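Local coordinates for hypothetical protein Atu1826 (Agrobacterium tumefaciens, PDB 2I3D) that is of unknown function but is probably an alpha/beta hydrolase acting on a still unidentified substrate, at residues P48-L53 with R78-L83; E147-I152 with A165-S170; A153-T158 with D179-E184. All coordinates share one frame; numbering follows the deposited sequence. Where two conformers were deposited one is given.

Contact 1. Residues P48-L53 with R78-L83; sequences PIAIIL and RGFTTL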
ATOM      1  N   PRO B  48     -23.770  11.581   7.064  1.00 22.57           N
ATOM      2  CA  PRO B  48     -22.718  12.397   6.480  1.00 21.33           C
ATOM      3  C   PRO B  48     -21.954  11.581   5.448  1.00 19.57           C
ATOM      4  O   PRO B  48     -21.942  10.353   5.529  1.00 19.94           O
ATOM      5  CB  PRO B  48     -21.815  12.703   7.674  1.00 21.36           C
ATOM      6  CG  PRO B  48     -21.989  11.526   8.602  1.00 22.31           C
ATOM      7  CD  PRO B  48     -23.489  11.230   8.467  1.00 23.07           C
ATOM      8  N   ILE B  49     -21.359  12.283   4.484  1.00 18.48           N
ATOM      9  CA  ILE B  49     -20.533  11.676   3.439  1.00 17.29           C
ATOM     10  C   ILE B  49     -19.036  11.782   3.782  1.00 15.78           C
ATOM     11  O   ILE B  49     -18.559  12.813   4.235  1.00 15.49           O
ATOM     12  CB  ILE B  49     -20.801  12.318   2.068  1.00 18.23           C
ATOM     13  CG1 ILE B  49     -22.243  11.980   1.625  1.00 19.56           C
ATOM     14  CG2 ILE B  49     -19.812  11.817   1.004  1.00 17.88           C
ATOM     15  CD1 ILE B  49     -22.836  12.925   0.584  1.00 20.43           C
ATOM     16  N   ALA B  50     -18.302  10.714   3.505  1.00 14.73           N
ATOM     17  CA  ALA B  50     -16.851  10.766   3.642  1.00 14.16           C
ATOM     18  C   ALA B  50     -16.228  10.433   2.284  1.00 13.38           C
ATOM     19  O   ALA B  50     -16.621   9.439   1.665  1.00 14.43           O
ATOM     20  CB  ALA B  50     -16.368   9.788   4.710  1.00 14.99           C
ATOM     21  N   ILE B  51     -15.298  11.261   1.817  1.00 13.23           N
ATOM     22  CA  ILE B  51     -14.551  11.020   0.568  1.00 13.33           C
ATOM     23  C   ILE B  51     -13.087  10.771   0.948  1.00 13.03           C
ATOM     24  O   ILE B  51     -12.498  11.579   1.702  1.00 12.93           O
ATOM     25  CB  ILE B  51     -14.598  12.268  -0.362  1.00 14.38           C
ATOM     26  CG1 ILE B  51     -16.068  12.691  -0.616  1.00 16.13           C
ATOM     27  CG2 ILE B  51     -13.881  12.020  -1.669  1.00 15.06           C
ATOM     28  CD1 ILE B  51     -16.956  11.702  -1.434  1.00 18.03           C
ATOM     29  N   ILE B  52     -12.505   9.706   0.411  1.00 12.14           N
ATOM     30  CA  ILE B  52     -11.132   9.300   0.773  1.00 11.31           C
ATOM     31  C   ILE B  52     -10.234   9.402  -0.463  1.00 12.00           C
ATOM     32  O   ILE B  52     -10.587   8.802  -1.521  1.00 12.66           O
ATOM     33  CB  ILE B  52     -11.088   7.828   1.312  1.00 12.43           C
ATOM     34  CG1 ILE B  52     -12.311   7.515   2.186  1.00 12.30           C
ATOM     35  CG2 ILE B  52      -9.732   7.569   2.019  1.00 12.46           C
ATOM     36  CD1 ILE B  52     -12.414   8.323   3.478  1.00 12.13           C
ATOM     37  N   LEU B  53      -9.098  10.119  -0.336  1.00 11.39           N
ATOM     38  CA  LEU B  53      -8.243  10.477  -1.474  0.60 11.50           C
ATOM     39  C   LEU B  53      -6.851   9.874  -1.342  1.00 12.27           C
ATOM     40  O   LEU B  53      -6.252   9.928  -0.273  1.00 11.60           O
ATOM     41  CB  LEU B  53      -8.165  12.019  -1.617  0.60 11.14           C
ATOM     42  CG  LEU B  53      -9.550  12.663  -1.793  0.60 11.18           C
ATOM     43  CD1 LEU B  53      -9.492  14.204  -1.715  0.60 12.96           C
ATOM     44  CD2 LEU B  53     -10.208  12.155  -3.095  0.60  8.10           C
ATOM     45  N   ARG B  78     -18.365   4.012  11.163  1.00 20.43           N
ATOM     46  CA  ARG B  78     -18.998   5.068  11.971  1.00 20.53           C
ATOM     47  C   ARG B  78     -20.291   5.652  11.335  1.00 20.95           C
ATOM     48  O   ARG B  78     -20.774   6.728  11.741  1.00 21.99           O
ATOM     49  CB  ARG B  78     -17.992   6.169  12.325  1.00 20.59           C
ATOM     50  CG  ARG B  78     -16.871   5.705  13.244  1.00 21.61           C
ATOM     51  CD  ARG B  78     -17.373   4.988  14.482  1.00 25.75           C
ATOM     52  NE  ARG B  78     -16.264   4.730  15.401  1.00 30.09           N
ATOM     53  CZ  ARG B  78     -15.548   3.604  15.475  1.00 32.17           C
ATOM     54  NH1 ARG B  78     -15.835   2.567  14.697  1.00 34.68           N
ATOM     55  NH2 ARG B  78     -14.534   3.518  16.348  1.00 32.61           N
ATOM     56  N   GLY B  79     -20.835   4.940  10.347  1.00 19.96           N
ATOM     57  CA  GLY B  79     -22.133   5.289   9.738  1.00 20.75           C
ATOM     58  C   GLY B  79     -22.116   6.302   8.612  1.00 20.95           C
ATOM     59  O   GLY B  79     -23.175   6.792   8.196  1.00 21.15           O
ATOM     60  N   PHE B  80     -20.933   6.635   8.101  1.00 19.26           N
ATOM     61  CA  PHE B  80     -20.842   7.569   6.979  1.00 19.42           C
ATOM     62  C   PHE B  80     -21.176   6.862   5.655  1.00 19.25           C
ATOM     63  O   PHE B  80     -20.864   5.681   5.458  1.00 19.09           O
ATOM     64  CB  PHE B  80     -19.408   8.115   6.828  1.00 18.62           C
ATOM     65  CG  PHE B  80     -19.037   9.204   7.819  1.00 18.13           C
ATOM     66  CD1 PHE B  80     -18.875   8.903   9.166  1.00 18.77           C
ATOM     67  CD2 PHE B  80     -18.816  10.517   7.383  1.00 18.55           C
ATOM     68  CE1 PHE B  80     -18.518   9.907  10.082  1.00 17.71           C
ATOM     69  CE2 PHE B  80     -18.473  11.528   8.282  1.00 17.78           C
ATOM     70  CZ  PHE B  80     -18.303  11.220   9.630  1.00 17.62           C
ATOM     71  N   THR B  81     -21.801   7.589   4.736  1.00 18.78           N
ATOM     72  CA  THR B  81     -21.822   7.170   3.330  1.00 19.56           C
ATOM     73  C   THR B  81     -20.411   7.454   2.817  1.00 18.18           C
ATOM     74  O   THR B  81     -19.937   8.591   2.902  1.00 19.14           O
ATOM     75  CB  THR B  81     -22.858   7.982   2.537  1.00 19.15           C
ATOM     76  OG1 THR B  81     -24.163   7.534   2.934  1.00 21.16           O
ATOM     77  CG2 THR B  81     -22.666   7.832   1.016  1.00 19.06           C
ATOM     78  N   THR B  82     -19.749   6.443   2.268  1.00 17.15           N
ATOM     79  CA  THR B  82     -18.291   6.546   2.072  1.00 16.72           C
ATOM     80  C   THR B  82     -17.903   6.201   0.660  1.00 16.80           C
ATOM     81  O   THR B  82     -18.390   5.209   0.111  1.00 17.71           O
ATOM     82  CB  THR B  82     -17.468   5.654   3.118  1.00 15.94           C
ATOM     83  OG1 THR B  82     -18.010   5.842   4.425  1.00 17.59           O
ATOM     84  CG2 THR B  82     -15.994   6.022   3.140  1.00 16.69           C
ATOM     85  N   LEU B  83     -17.015   7.003   0.069  1.00 15.57           N
ATOM     86  CA  LEU B  83     -16.503   6.739  -1.282  1.00 15.19           C
ATOM     87  C   LEU B  83     -14.993   6.897  -1.290  1.00 15.23           C
ATOM     88  O   LEU B  83     -14.509   7.913  -0.810  1.00 14.50           O
ATOM     89  CB  LEU B  83     -17.114   7.733  -2.284  1.00 15.55           C
ATOM     90  CG  LEU B  83     -16.599   7.641  -3.721  1.00 15.96           C
ATOM     91  CD1 LEU B  83     -17.112   6.355  -4.413  1.00 17.92           C
ATOM     92  CD2 LEU B  83     -17.004   8.868  -4.477  1.00 18.86           C
TER
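I49 with T81, A50 with T82 and I51 with L83 form parallel bridges in the central sheet, and P48 and F80 lead into them. Four backbone hydrogen bonds join the segments. T81 N gives to P48 O, and L83 N gives to A50 O. In return A50 N gives to T81 O, the shortest of the four at 2.7 Å, and I52 N gives to L83 O. P48 O thus holds the first bond although P48 itself precedes strand 49-53. The same oxygens also meet CA-H groups, as T81 O does with I49 CA at 3.2 Å. The axes of 49-53 and 81-83 come within 4.6 Å, 16° from parallel.

The aromatic contact sits at the start of the pair. P48 lies over one face of the F80 ring in a CH-pi contact. Its CG is 3.6 Å from the ring centroid and 15° off the normal. F80 CG is anti to its carbonyl carbon (chi1 -78°), which lays a face of the ring against P48 CG. A50 CB meets the same ring obliquely, 3.7 Å from F80 CD2.

Aliphatic contacts follow on both faces. I49 lies alongside T81, and I51 alongside L83, with I51 CD1 4.1 Å from L83 CB. On the A50 face, I52 CG1 packs against T82 CG2. T81 OG1 turns elsewhere and bonds to S42 N.

G79, with positive phi, is the C-prime residue of a Schellman motif ending helix 66-77. That helix covers the A50 and T82 face through F75, L71 and F72. Helix 101-117 covers the other face through L111, V114 and Q115. The unit is a beta-alpha-beta crossover, and strand 124-129 pairs with the far edge of strand 49-53.

Contact 2. Residues E147-I152 with A165-S170; sequences EGFMSI and APCPSS
The N-terminal end of strand 146-152, in the central sheet, meets the loop that leads into the next strand, 171-176. F149 is the main side chain here. Its CE2 edge points at the loop backbone, with S169 O in the ring plane, 3.3 Å from F149 CE2. S169 O is buried and has no hydrogen-bond partner in the model. C167 SG approaches the same ring obliquely in a sulfur-aromatic contact, 3.8 Å from CE2 of F149. F149 CG stands between its backbone N and carbonyl carbon (chi1 65°), and the far end of the ring swings toward the loop.

The backbones also meet. G148 CA makes a CA-H...O contact with S170 O. S169 CB rests on E147 O, while S169 OG bonds to I146 O. One water bridges the segments: it donates to E147 O at 2.8 Å and accepts from S170 N. R232 gives a further hydrogen bond to E147 O.

Helix 131-142 packs on F149 through M137 and L140. F149 also shares a backbone bond with L172. The loop returns to the start of strand 146-152 before entering its parallel neighbour, 171-176. This closes a crossover without a helix, in a sheet consistent with the alpha/beta hydrolase fold.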
ATOM      1  N   GLU B 147     -17.103  19.652   6.909  1.00 14.98           N
ATOM      2  CA  GLU B 147     -16.951  20.171   8.280  0.60 15.86           C
ATOM      3  C   GLU B 147     -15.804  19.549   9.076  1.00 15.03           C
ATOM      4  O   GLU B 147     -15.530  19.952  10.216  1.00 13.96           O
ATOM      5  CB  GLU B 147     -18.270  20.085   9.051  0.60 16.86           C
ATOM      6  CG  GLU B 147     -18.755  18.700   9.360  0.60 18.09           C
ATOM      7  CD  GLU B 147     -20.062  18.723  10.149  0.60 25.24           C
ATOM      8  OE1 GLU B 147     -20.089  18.166  11.257  0.60 24.10           O
ATOM      9  OE2 GLU B 147     -21.051  19.330   9.658  0.60 23.81           O
ATOM     10  N   GLY B 148     -15.101  18.605   8.452  1.00 12.92           N
ATOM     11  CA  GLY B 148     -13.938  17.989   9.117  1.00 11.24           C
ATOM     12  C   GLY B 148     -13.043  17.408   8.059  1.00 11.08           C
ATOM     13  O   GLY B 148     -13.499  17.038   6.957  1.00 11.93           O
ATOM     14  N   PHE B 149     -11.767  17.261   8.424  1.00 11.14           N
ATOM     15  CA  PHE B 149     -10.829  16.603   7.526  1.00 11.18           C
ATOM     16  C   PHE B 149      -9.801  15.811   8.315  1.00 11.64           C
ATOM     17  O   PHE B 149      -9.591  16.073   9.515  1.00 11.53           O
ATOM     18  CB  PHE B 149     -10.077  17.633   6.658  1.00 11.40           C
ATOM     19  CG  PHE B 149      -9.175  18.573   7.471  1.00 10.53           C
ATOM     20  CD1 PHE B 149      -7.863  18.223   7.786  1.00 11.50           C
ATOM     21  CD2 PHE B 149      -9.666  19.800   7.953  1.00 12.72           C
ATOM     22  CE1 PHE B 149      -7.044  19.075   8.543  1.00 13.64           C
ATOM     23  CE2 PHE B 149      -8.853  20.652   8.688  1.00 12.10           C
ATOM     24  CZ  PHE B 149      -7.541  20.282   9.001  1.00 13.32           C
HETATM   25  N   MSE B 150      -9.174  14.859   7.612  1.00 10.12           N
HETATM   26  CA  MSE B 150      -7.972  14.210   8.088  1.00 10.77           C
HETATM   27  C   MSE B 150      -6.954  14.352   6.970  1.00 10.73           C
HETATM   28  O   MSE B 150      -7.292  14.058   5.783  1.00 10.89           O
HETATM   29  CB  MSE B 150      -8.242  12.736   8.334  1.00 11.64           C
HETATM   30  CG  MSE B 150      -9.201  12.503   9.464  1.00 12.39           C
HETATM   31 SE   MSE B 150      -9.353  10.561   9.680  0.75 14.07          SE
HETATM   32  CE  MSE B 150     -10.720  10.638  11.065  1.00 13.51           C
ATOM     33  N   SER B 151      -5.742  14.800   7.321  1.00  9.10           N
ATOM     34  CA  SER B 151      -4.647  14.932   6.341  1.00 10.19           C
ATOM     35  C   SER B 151      -3.496  14.114   6.875  1.00 10.48           C
ATOM     36  O   SER B 151      -2.861  14.512   7.853  1.00 10.42           O
ATOM     37  CB  SER B 151      -4.220  16.382   6.160  1.00  9.56           C
ATOM     38  OG  SER B 151      -5.185  17.060   5.422  1.00 12.43           O
ATOM     39  N   ILE B 152      -3.263  12.965   6.244  1.00  9.66           N
ATOM     40  CA  ILE B 152      -2.251  12.015   6.658  1.00 10.39           C
ATOM     41  C   ILE B 152      -1.004  12.283   5.778  1.00  9.69           C
ATOM     42  O   ILE B 152      -1.077  12.216   4.538  1.00 10.52           O
ATOM     43  CB  ILE B 152      -2.715  10.583   6.455  1.00 10.51           C
ATOM     44  CG1 ILE B 152      -3.911  10.293   7.369  1.00 11.35           C
ATOM     45  CG2 ILE B 152      -1.569   9.647   6.808  1.00 12.78           C
ATOM     46  CD1 ILE B 152      -5.277  10.920   6.993  1.00 16.99           C
ATOM     47  N   ALA B 165      -6.501  29.840   3.751  1.00 21.42           N
ATOM     48  CA  ALA B 165      -6.379  31.200   4.278  1.00 23.39           C
ATOM     49  C   ALA B 165      -7.749  31.887   4.374  1.00 23.50           C
ATOM     50  O   ALA B 165      -8.048  32.812   3.601  1.00 25.85           O
ATOM     51  CB  ALA B 165      -5.434  32.004   3.406  1.00 24.18           C
ATOM     52  N   PRO B 166      -8.551  31.508   5.384  1.00 21.99           N
ATOM     53  CA  PRO B 166      -8.093  30.533   6.358  1.00 20.65           C
ATOM     54  C   PRO B 166      -8.686  29.142   6.082  1.00 19.36           C
ATOM     55  O   PRO B 166      -9.633  28.970   5.288  1.00 19.06           O
ATOM     56  CB  PRO B 166      -8.665  31.085   7.677  1.00 21.38           C
ATOM     57  CG  PRO B 166     -10.006  31.658   7.225  1.00 20.78           C
ATOM     58  CD  PRO B 166      -9.894  32.031   5.742  1.00 22.36           C
ATOM     59  N   CYS B 167      -8.076  28.174   6.734  1.00 17.86           N
ATOM     60  CA  CYS B 167      -8.641  26.871   6.814  1.00 17.26           C
ATOM     61  C   CYS B 167     -10.023  27.009   7.470  1.00 17.00           C
ATOM     62  O   CYS B 167     -10.138  27.598   8.537  1.00 17.42           O
ATOM     63  CB  CYS B 167      -7.713  25.953   7.587  1.00 17.76           C
ATOM     64  SG  CYS B 167      -8.299  24.252   7.682  1.00 16.73           S
ATOM     65  N   PRO B 168     -11.068  26.493   6.817  1.00 17.09           N
ATOM     66  CA  PRO B 168     -12.445  26.724   7.278  1.00 17.00           C
ATOM     67  C   PRO B 168     -13.007  25.765   8.376  1.00 16.17           C
ATOM     68  O   PRO B 168     -14.102  25.990   8.952  1.00 16.25           O
ATOM     69  CB  PRO B 168     -13.227  26.619   5.961  1.00 17.53           C
ATOM     70  CG  PRO B 168     -12.514  25.537   5.242  1.00 17.72           C
ATOM     71  CD  PRO B 168     -11.051  25.824   5.498  1.00 16.66           C
ATOM     72  N   SER B 169     -12.273  24.691   8.635  1.00 15.25           N
ATOM     73  CA  SER B 169     -12.778  23.631   9.502  1.00 12.91           C
ATOM     74  C   SER B 169     -11.669  23.106  10.391  1.00 12.75           C
ATOM     75  O   SER B 169     -10.463  23.221  10.069  1.00 13.08           O
ATOM     76  CB  SER B 169     -13.341  22.462   8.670  1.00 14.66           C
ATOM     77  OG  SER B 169     -14.439  22.905   7.878  1.00 18.38           O
ATOM     78  N   SER B 170     -12.096  22.522  11.506  1.00 11.16           N
ATOM     79  CA  SER B 170     -11.209  21.785  12.382  1.00 10.58           C
ATOM     80  C   SER B 170     -10.894  20.424  11.731  1.00 10.28           C
ATOM     81  O   SER B 170     -11.722  19.845  11.037  1.00 10.62           O
ATOM     82  CB  SER B 170     -11.930  21.551  13.711  1.00 11.47           C
ATOM     83  OG  SER B 170     -12.126  22.820  14.368  1.00 11.55           O
TER
HETATM   84  O   HOH W   1     -14.973  22.267  11.691  1.00 21.19           O

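Contact 3. Residues A153-T158 with D179-E184; sequences APQPNT and DKVAPE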
ATOM      1  N   ALA B 153       0.107  12.604   6.425  1.00  9.43           N
ATOM      2  CA  ALA B 153       1.390  12.826   5.710  1.00  9.16           C
ATOM      3  C   ALA B 153       1.313  13.909   4.624  1.00  9.19           C
ATOM      4  O   ALA B 153       1.734  13.667   3.495  1.00  9.97           O
ATOM      5  CB  ALA B 153       1.947  11.511   5.065  1.00  9.88           C
ATOM      6  N   PRO B 154       0.847  15.109   4.969  1.00  9.69           N
ATOM      7  CA  PRO B 154       0.808  16.182   3.956  1.00 10.19           C
ATOM      8  C   PRO B 154       2.248  16.625   3.571  1.00 10.97           C
ATOM      9  O   PRO B 154       3.187  16.404   4.372  1.00 11.06           O
ATOM     10  CB  PRO B 154       0.072  17.301   4.697  1.00 11.44           C
ATOM     11  CG  PRO B 154       0.517  17.153   6.137  1.00 11.25           C
ATOM     12  CD  PRO B 154       0.531  15.599   6.326  1.00  9.52           C
ATOM     13  N   GLN B 155       2.444  17.230   2.378  1.00 11.22           N
ATOM     14  CA  GLN B 155       3.792  17.481   1.878  1.00 11.15           C
ATOM     15  C   GLN B 155       3.877  18.966   1.550  1.00 10.45           C
ATOM     16  O   GLN B 155       3.910  19.356   0.383  1.00 10.18           O
ATOM     17  CB  GLN B 155       4.048  16.687   0.586  1.00 11.76           C
ATOM     18  CG  GLN B 155       3.863  15.186   0.690  1.00 12.91           C
ATOM     19  CD  GLN B 155       3.549  14.631  -0.686  1.00 14.31           C
ATOM     20  OE1 GLN B 155       4.399  14.011  -1.375  1.00 17.53           O
ATOM     21  NE2 GLN B 155       2.319  14.863  -1.105  1.00 12.01           N
ATOM     22  N   PRO B 156       3.885  19.823   2.578  1.00 10.91           N
ATOM     23  CA  PRO B 156       3.867  21.282   2.273  1.00 11.07           C
ATOM     24  C   PRO B 156       5.206  21.864   1.746  1.00 10.94           C
ATOM     25  O   PRO B 156       5.259  23.058   1.386  1.00 11.36           O
ATOM     26  CB  PRO B 156       3.561  21.929   3.631  1.00 11.19           C
ATOM     27  CG  PRO B 156       4.043  20.879   4.704  1.00 12.82           C
ATOM     28  CD  PRO B 156       3.848  19.516   4.026  1.00 11.98           C
ATOM     29  N   ASN B 157       6.251  21.038   1.711  1.00 11.39           N
ATOM     30  CA  ASN B 157       7.504  21.381   1.065  1.00 13.64           C
ATOM     31  C   ASN B 157       7.460  21.090  -0.445  1.00 12.84           C
ATOM     32  O   ASN B 157       8.282  21.611  -1.181  1.00 14.12           O
ATOM     33  CB  ASN B 157       8.693  20.612   1.732  1.00 13.42           C
ATOM     34  CG  ASN B 157       8.512  19.067   1.732  1.00 16.82           C
ATOM     35  OD1 ASN B 157       7.400  18.557   1.728  1.00 18.40           O
ATOM     36  ND2 ASN B 157       9.653  18.318   1.689  1.00 18.04           N
ATOM     37  N   THR B 158       6.507  20.252  -0.885  1.00 11.54           N
ATOM     38  CA  THR B 158       6.402  19.832  -2.298  1.00 13.32           C
ATOM     39  C   THR B 158       5.197  20.449  -3.008  1.00 12.91           C
ATOM     40  O   THR B 158       5.253  20.734  -4.232  1.00 13.36           O
ATOM     41  CB  THR B 158       6.240  18.279  -2.354  1.00 13.80           C
ATOM     42  OG1 THR B 158       7.322  17.661  -1.646  1.00 16.90           O
ATOM     43  CG2 THR B 158       6.152  17.788  -3.810  1.00 16.13           C
ATOM     44  N   ASP B 179       9.769  10.602   8.610  1.00 13.72           N
ATOM     45  CA  ASP B 179       9.335  10.894   7.241  1.00 12.80           C
ATOM     46  C   ASP B 179      10.428  11.719   6.529  1.00 14.13           C
ATOM     47  O   ASP B 179      10.711  12.862   6.933  1.00 13.74           O
ATOM     48  CB  ASP B 179       7.988  11.640   7.289  1.00 12.87           C
ATOM     49  CG  ASP B 179       7.366  11.819   5.943  1.00 11.55           C
ATOM     50  OD1 ASP B 179       8.064  11.849   4.912  1.00 11.94           O
ATOM     51  OD2 ASP B 179       6.126  11.961   5.900  1.00 11.59           O
ATOM     52  N   LYS B 180      11.047  11.136   5.497  1.00 13.04           N
ATOM     53  CA  LYS B 180      12.084  11.876   4.745  1.00 14.26           C
ATOM     54  C   LYS B 180      11.530  12.545   3.489  1.00 14.59           C
ATOM     55  O   LYS B 180      12.227  13.380   2.851  1.00 15.66           O
ATOM     56  CB  LYS B 180      13.253  10.926   4.377  1.00 16.01           C
ATOM     57  CG  LYS B 180      14.038  10.533   5.635  1.00 20.45           C
ATOM     58  CD  LYS B 180      15.255   9.691   5.327  1.00 27.18           C
ATOM     59  CE  LYS B 180      15.850   9.124   6.630  1.00 33.30           C
ATOM     60  NZ  LYS B 180      16.393  10.187   7.556  1.00 36.16           N
ATOM     61  N   VAL B 181      10.306  12.158   3.119  1.00 13.21           N
ATOM     62  CA  VAL B 181       9.558  12.770   1.998  1.00 13.64           C
ATOM     63  C   VAL B 181       9.055  14.181   2.373  1.00 13.27           C
ATOM     64  O   VAL B 181       9.246  15.164   1.627  1.00 14.59           O
ATOM     65  CB  VAL B 181       8.381  11.892   1.535  1.00 13.05           C
ATOM     66  CG1 VAL B 181       7.536  12.646   0.497  1.00 13.73           C
ATOM     67  CG2 VAL B 181       8.874  10.541   0.921  1.00 12.10           C
ATOM     68  N   ALA B 182       8.405  14.251   3.540  1.00 13.44           N
ATOM     69  CA  ALA B 182       7.867  15.503   4.089  1.00 13.64           C
ATOM     70  C   ALA B 182       8.307  15.589   5.551  1.00 13.96           C
ATOM     71  O   ALA B 182       7.609  15.087   6.439  1.00 15.10           O
ATOM     72  CB  ALA B 182       6.331  15.485   3.980  1.00 13.59           C
ATOM     73  N   PRO B 183       9.526  16.114   5.802  1.00 14.88           N
ATOM     74  CA  PRO B 183      10.078  16.166   7.163  1.00 15.06           C
ATOM     75  C   PRO B 183       9.217  16.916   8.187  1.00 14.90           C
ATOM     76  O   PRO B 183       8.409  17.760   7.836  1.00 15.50           O
ATOM     77  CB  PRO B 183      11.414  16.877   6.965  1.00 15.40           C
ATOM     78  CG  PRO B 183      11.816  16.427   5.525  1.00 14.30           C
ATOM     79  CD  PRO B 183      10.524  16.573   4.795  1.00 15.91           C
ATOM     80  N   GLU B 184       9.442  16.591   9.450  1.00 14.81           N
ATOM     81  CA  GLU B 184       8.691  17.174  10.560  1.00 15.35           C
ATOM     82  C   GLU B 184       8.755  18.666  10.505  1.00 15.16           C
ATOM     83  O   GLU B 184       7.775  19.325  10.795  1.00 14.25           O
ATOM     84  CB  GLU B 184       9.349  16.816  11.894  1.00 18.00           C
ATOM     85  CG  GLU B 184       9.013  15.546  12.514  1.00 22.93           C
ATOM     86  CD  GLU B 184       9.491  15.565  13.971  1.00 23.94           C
ATOM     87  OE1 GLU B 184      10.637  15.204  14.199  1.00 25.36           O
ATOM     88  OE2 GLU B 184       8.746  16.017  14.855  1.00 26.82           O
TER
HETATM   89  O   HOH W   2       4.120  14.281   6.260  1.00 14.74           O
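N157 reaches across to the 179-184 loop through its side-chain amide. N157 ND2 donates to V181 O at 3.2 Å, and the bond is nearly straight (174°). The acceptor lies in the plane of the N157 amide, but the donor is tilted from the carbonyl plane of V181. N157 CG takes the position between its backbone N and carbonyl carbon (chi1 56°), which turns the amide toward V181 and A182. ND2 also lies 3.7 Å from P183 CD, where the two side chains meet at about a right angle.

A182 points its methyl group into the 153-158 loop. A182 CB is 3.3 Å from P154 O and also packs on Q155 CA and CG. The Q155 side chain extends beyond CG, and its OE1 comes 3.9 Å from V181 CG1. This is the V181 branch that lies anti to the backbone N (chi1 173°).

D179 shapes its own loop. Its OD1 accepts from A182 N at 2.8 Å, an Asx motif, and the donor comes from above the carboxylate plane. V181 N adds a weak bond to the same oxygen. D179 OD2 bonds to H212 ND1 instead. A water also donates to D179 OD2 and to P154 O, linking the two loops. D179 and H212, with S130, match a Ser-His-Asp triad and are probably catalytic. Q155 touches S130.

The two loops follow the C-terminal ends of strands 146-152 and 171-176. P183 is the N-cap of helix 184-195, and that helix packs on P154, P156 and N157 through V187, L190 and D186.

In the fold
All three contacts belong to one alpha/beta fold. Contacts 1 and 2 reach the same sheet, with strand 124-129 between strands 49-53 and 146-152. Their centres are 16 Å apart and their nearest atoms about 7 Å apart. Contacts 2 and 3 share a chain path: 147-152 runs straight into 153-158, yet their centres lie 18 Å apart. Contact 2 is near the start of that strand, and contact 3 follows its end. Contact 3 holds D179 of the probable triad. Contact 1 lies across the chain's centre from it, about 26 Å between centres. The magnesium ion is about 10 Å from the S170 side chain of contact 2.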